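Local coordinates for protein dihydrodipicolinate synthase (Bacillus anthracis, PDB 1XKY) that probably catalyses the condensation of pyruvate with aspartate semialdehyde, an early step of lysine biosynthesis, on a TIM-barrel fold, at residues 131-134 / 135-138; 153-156 / 157-160. One frame throughout, in Å; residues are numbered along the deposited sequence.

Contact 1 and contact 2 lie at opposite kinds of helix end on the outside of one TIM barrel: residues 131-138 run out of the C-terminal end of helix 123-135, whereas residues 153-160 lead into the N-terminal end of helix 156-163. Their centres are 18 Å apart and they do not touch, yet helix 123-135 serves both, since its Gln123 meets the start of the second helix. Both contacts are partly buried. Contact 1 is mainly polar, with carbonyls at a helix end and a charged pair on the outer side; contact 2 joins a serine N-cap to a close meeting of branched side chains through their methyls, with an aspartate exposed.

Contact 1 of 2, residues 131-134 / 135-138; sequences KAIA and ESTP
At the C-terminal end of helix 123-135, where the chain turns toward strand 141-145, Lys131 and Glu135 pair one helical turn apart. Glu135 N keeps the helical bond to Lys131 O (3.0 Å, 159° at the hydrogen). The lysine chain leaves with CG opposite the backbone N (chi1 179°), runs extended and bends only at its last torsion, bringing NZ to 2.9 Å from Glu135 OE2 in a salt bridge. NZ comes in above the carboxylate plane, 35° out of it, and a water taking a bond from NZ and giving one to Glu135 OE1 closes the pair. Long, flexible charged chains suit this outer position. After it the bonding changes to i+3: Ser136 N donates to Ile133 O (3.0 Å), with a weak bond to Ala132 O. Ser136 OG also donates to Ile133 O at 2.6 Å. That oxygen thus takes two donors, the serine hydroxyl in its plane and the backbone N from above it. Thr137 N bonds Ala134 O (3.2 Å), which Asn167 also reaches. Inward, Ile133 and Thr137 pack on helix 93-105, where Thr137 OG1 bonds Thr104. Such i+3 bonding is characteristic of a helix C-terminus, here in an alpha-to-beta connection of the TIM barrel.

Contact 2 of 2, residues 153-156 / 157-160; sequences QISV and DTVV
Ser155 is the N-cap of helix 156-163, and its side chain reaches forward to Thr158 in the first turn. At chi1 79° OG sits over the backbone, facing the helix, and the hydroxyl comes to 3.0 Å from Thr158 OG1. A small hydroxyl residue suits this place, being short enough to fold over the start of the helix. Gln123 steadies the cap from outside, its OE1 taking bonds from Ser155 N and Thr158 OG1. After the cap the regular helix begins: Val159 N bonds Ser155 O (3.0 Å) and Val160 N bonds Val156 O (2.9 Å).

The tight part lies on the buried side. Ile154, just ahead of the cap, sets CG2 against Val159 CG2 at 3.5 Å and Thr158 CG2 at 3.7 Å, its side chain crossing each of theirs at about a right angle. Branched residues fit here because the methyls at their CB atoms reach one another close to the backbone. The Val156 and Val160 pair is looser, CG1 to CG2 at 4.2 Å, and Asp157 stands exposed at the helix start, a place where a negative charge probably suits the helix dipole. Across the barrel's outer layer, Val156, Val159 and Val160 pack on helix 178-187, Ile154 reaches Ala115 just beyond strand 110-114, and its backbone N bonds Asn145 on strand 141-145.

Contact 1 of 2, residues 131-134 / 135-138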
ATOM      1  N   LYS A 131       2.141 -10.283  27.376  1.00 15.56           N
ATOM      2  CA  LYS A 131       1.725 -10.547  28.756  1.00 16.13           C
ATOM      3  C   LYS A 131       2.557 -11.654  29.403  1.00 16.06           C
ATOM      4  O   LYS A 131       3.031 -11.498  30.531  1.00 16.24           O
ATOM      5  CB  LYS A 131       0.230 -10.900  28.802  1.00 16.28           C
ATOM      6  CG  LYS A 131      -0.312 -11.216  30.200  1.00 18.21           C
ATOM      7  CD  LYS A 131      -1.823 -11.293  30.178  1.00 20.47           C
ATOM      8  CE  LYS A 131      -2.397 -11.541  31.559  1.00 22.29           C
ATOM      9  NZ  LYS A 131      -2.190 -12.944  31.979  1.00 24.57           N
ATOM     10  N   ALA A 132       2.737 -12.763  28.687  1.00 16.02           N
ATOM     11  CA  ALA A 132       3.508 -13.900  29.195  1.00 16.05           C
ATOM     12  C   ALA A 132       4.987 -13.576  29.435  1.00 16.16           C
ATOM     13  O   ALA A 132       5.572 -14.025  30.422  1.00 16.06           O
ATOM     14  CB  ALA A 132       3.384 -15.089  28.247  1.00 16.12           C
ATOM     15  N   ILE A 133       5.597 -12.815  28.526  1.00 16.23           N
ATOM     16  CA  ILE A 133       7.006 -12.438  28.674  1.00 16.36           C
ATOM     17  C   ILE A 133       7.147 -11.477  29.850  1.00 16.66           C
ATOM     18  O   ILE A 133       8.006 -11.671  30.710  1.00 16.34           O
ATOM     19  CB  ILE A 133       7.599 -11.813  27.382  1.00 16.19           C
ATOM     20  CG1 ILE A 133       7.494 -12.787  26.210  1.00 15.88           C
ATOM     21  CG2 ILE A 133       9.081 -11.397  27.595  1.00 16.06           C
ATOM     22  CD1 ILE A 133       7.524 -12.101  24.858  1.00 15.95           C
ATOM     23  N   ALA A 134       6.279 -10.469  29.901  1.00 17.19           N
ATOM     24  CA  ALA A 134       6.299  -9.473  30.982  1.00 17.83           C
ATOM     25  C   ALA A 134       6.145 -10.124  32.364  1.00 18.64           C
ATOM     26  O   ALA A 134       6.840  -9.752  33.309  1.00 18.16           O
ATOM     27  CB  ALA A 134       5.209  -8.433  30.760  1.00 17.78           C
ATOM     28  N   GLU A 135       5.229 -11.090  32.461  1.00 19.62           N
ATOM     29  CA  GLU A 135       5.003 -11.866  33.694  1.00 20.73           C
ATOM     30  C   GLU A 135       6.231 -12.630  34.178  1.00 20.88           C
ATOM     31  O   GLU A 135       6.348 -12.946  35.358  1.00 20.66           O
ATOM     32  CB  GLU A 135       3.873 -12.876  33.486  1.00 21.13           C
ATOM     33  CG  GLU A 135       2.506 -12.293  33.694  1.00 24.26           C
ATOM     34  CD  GLU A 135       1.375 -13.248  33.367  1.00 27.20           C
ATOM     35  OE1 GLU A 135       1.636 -14.348  32.824  1.00 29.65           O
ATOM     36  OE2 GLU A 135       0.211 -12.882  33.654  1.00 30.41           O
ATOM     37  N   SER A 136       7.127 -12.946  33.251  1.00 21.26           N
ATOM     38  CA  SER A 136       8.283 -13.769  33.530  1.00 21.60           C
ATOM     39  C   SER A 136       9.446 -12.972  34.123  1.00 21.23           C
ATOM     40  O   SER A 136      10.435 -13.555  34.543  1.00 21.52           O
ATOM     41  CB  SER A 136       8.725 -14.473  32.238  1.00 21.64           C
ATOM     42  OG  SER A 136       9.504 -13.617  31.429  1.00 21.68           O
ATOM     43  N   THR A 137       9.336 -11.644  34.144  1.00 20.90           N
ATOM     44  CA  THR A 137      10.431 -10.797  34.621  1.00 20.83           C
ATOM     45  C   THR A 137       9.929  -9.671  35.517  1.00 20.44           C
ATOM     46  O   THR A 137       8.854  -9.124  35.285  1.00 20.22           O
ATOM     47  CB  THR A 137      11.252 -10.186  33.439  1.00 20.73           C
ATOM     48  OG1 THR A 137      12.427  -9.546  33.946  1.00 21.26           O
ATOM     49  CG2 THR A 137      10.437  -9.176  32.639  1.00 21.37           C
ATOM     50  N   PRO A 138      10.715  -9.313  36.547  1.00 20.44           N
ATOM     51  CA  PRO A 138      10.385  -8.138  37.347  1.00 20.25           C
ATOM     52  C   PRO A 138      10.772  -6.827  36.659  1.00 19.74           C
ATOM     53  O   PRO A 138      10.374  -5.747  37.102  1.00 19.65           O
ATOM     54  CB  PRO A 138      11.225  -8.345  38.607  1.00 20.51           C
ATOM     55  CG  PRO A 138      12.415  -9.079  38.119  1.00 20.64           C
ATOM     56  CD  PRO A 138      11.929  -9.987  37.048  1.00 20.42           C
TER
HETATM   57  O   HOH W   1       0.040 -14.830  30.805  1.00 35.60           O

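Contact 2 of 2, residues 153-156 / 157-160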
ATOM      1  N   GLN A 153       0.675  -4.658  13.024  1.00 20.00           N
ATOM      2  CA  GLN A 153       0.778  -3.597  14.018  1.00 20.00           C
ATOM      3  C   GLN A 153       0.199  -4.040  15.358  1.00 20.00           C
ATOM      4  O   GLN A 153      -0.767  -4.802  15.407  1.00 18.56           O
ATOM      5  CB  GLN A 153       0.067  -2.334  13.530  1.00 20.00           C
ATOM      6  CG  GLN A 153      -1.203  -2.603  12.739  1.00 20.00           C
ATOM      7  CD  GLN A 153      -2.439  -2.634  13.615  1.00 20.00           C
ATOM      8  OE1 GLN A 153      -2.719  -1.676  14.336  1.00 20.00           O
ATOM      9  NE2 GLN A 153      -3.182  -3.734  13.556  1.00 20.00           N
ATOM     10  N   ILE A 154       0.796  -3.558  16.443  1.00 17.98           N
ATOM     11  CA  ILE A 154       0.111  -3.494  17.729  1.00 17.47           C
ATOM     12  C   ILE A 154      -0.911  -2.363  17.754  1.00 17.16           C
ATOM     13  O   ILE A 154      -0.552  -1.191  17.869  1.00 16.58           O
ATOM     14  CB  ILE A 154       1.127  -3.315  18.873  1.00 17.19           C
ATOM     15  CG1 ILE A 154       2.422  -4.067  18.558  1.00 18.28           C
ATOM     16  CG2 ILE A 154       0.535  -3.792  20.190  1.00 17.15           C
ATOM     17  CD1 ILE A 154       3.427  -4.053  19.689  1.00 18.59           C
ATOM     18  N   SER A 155      -2.186  -2.722  17.647  1.00 17.16           N
ATOM     19  CA  SER A 155      -3.261  -1.737  17.640  1.00 17.33           C
ATOM     20  C   SER A 155      -3.220  -0.866  18.891  1.00 17.29           C
ATOM     21  O   SER A 155      -2.672  -1.264  19.919  1.00 16.95           O
ATOM     22  CB  SER A 155      -4.621  -2.429  17.527  1.00 17.25           C
ATOM     23  OG  SER A 155      -5.031  -2.956  18.777  1.00 17.14           O
ATOM     24  N   VAL A 156      -3.801   0.326  18.796  1.00 17.67           N
ATOM     25  CA  VAL A 156      -3.908   1.221  19.945  1.00 18.07           C
ATOM     26  C   VAL A 156      -4.540   0.490  21.132  1.00 18.29           C
ATOM     27  O   VAL A 156      -4.024   0.548  22.243  1.00 17.84           O
ATOM     28  CB  VAL A 156      -4.730   2.498  19.604  1.00 18.27           C
ATOM     29  CG1 VAL A 156      -5.049   3.297  20.874  1.00 18.95           C
ATOM     30  CG2 VAL A 156      -3.987   3.364  18.569  1.00 18.84           C
ATOM     31  N   ASP A 157      -5.646  -0.207  20.877  1.00 18.64           N
ATOM     32  CA  ASP A 157      -6.361  -0.963  21.908  1.00 19.30           C
ATOM     33  C   ASP A 157      -5.473  -1.998  22.600  1.00 18.37           C
ATOM     34  O   ASP A 157      -5.484  -2.119  23.825  1.00 17.72           O
ATOM     35  CB  ASP A 157      -7.591  -1.651  21.305  1.00 20.15           C
ATOM     36  CG  ASP A 157      -8.743  -0.678  21.015  1.00 24.24           C
ATOM     37  OD1 ASP A 157      -8.657   0.535  21.375  1.00 30.03           O
ATOM     38  OD2 ASP A 157      -9.748  -1.138  20.421  1.00 28.86           O
ATOM     39  N   THR A 158      -4.701  -2.737  21.817  1.00 17.56           N
ATOM     40  CA  THR A 158      -3.801  -3.740  22.371  1.00 17.28           C
ATOM     41  C   THR A 158      -2.717  -3.098  23.242  1.00 17.21           C
ATOM     42  O   THR A 158      -2.393  -3.617  24.320  1.00 16.98           O
ATOM     43  CB  THR A 158      -3.181  -4.591  21.256  1.00 17.50           C
ATOM     44  OG1 THR A 158      -4.235  -5.259  20.551  1.00 17.03           O
ATOM     45  CG2 THR A 158      -2.196  -5.633  21.823  1.00 17.11           C
ATOM     46  N   VAL A 159      -2.194  -1.952  22.800  1.00 17.14           N
ATOM     47  CA  VAL A 159      -1.173  -1.229  23.563  1.00 17.47           C
ATOM     48  C   VAL A 159      -1.738  -0.724  24.875  1.00 17.67           C
ATOM     49  O   VAL A 159      -1.088  -0.838  25.916  1.00 17.29           O
ATOM     50  CB  VAL A 159      -0.551  -0.053  22.767  1.00 17.29           C
ATOM     51  CG1 VAL A 159       0.428   0.738  23.646  1.00 17.20           C
ATOM     52  CG2 VAL A 159       0.168  -0.575  21.546  1.00 17.27           C
ATOM     53  N   VAL A 160      -2.959  -0.195  24.827  1.00 17.83           N
ATOM     54  CA  VAL A 160      -3.631   0.279  26.032  1.00 18.10           C
ATOM     55  C   VAL A 160      -3.823  -0.877  27.025  1.00 17.81           C
ATOM     56  O   VAL A 160      -3.490  -0.743  28.194  1.00 17.75           O
ATOM     57  CB  VAL A 160      -4.996   0.962  25.717  1.00 17.98           C
ATOM     58  CG1 VAL A 160      -5.760   1.275  27.017  1.00 19.39           C
ATOM     59  CG2 VAL A 160      -4.799   2.239  24.908  1.00 18.03           C
TER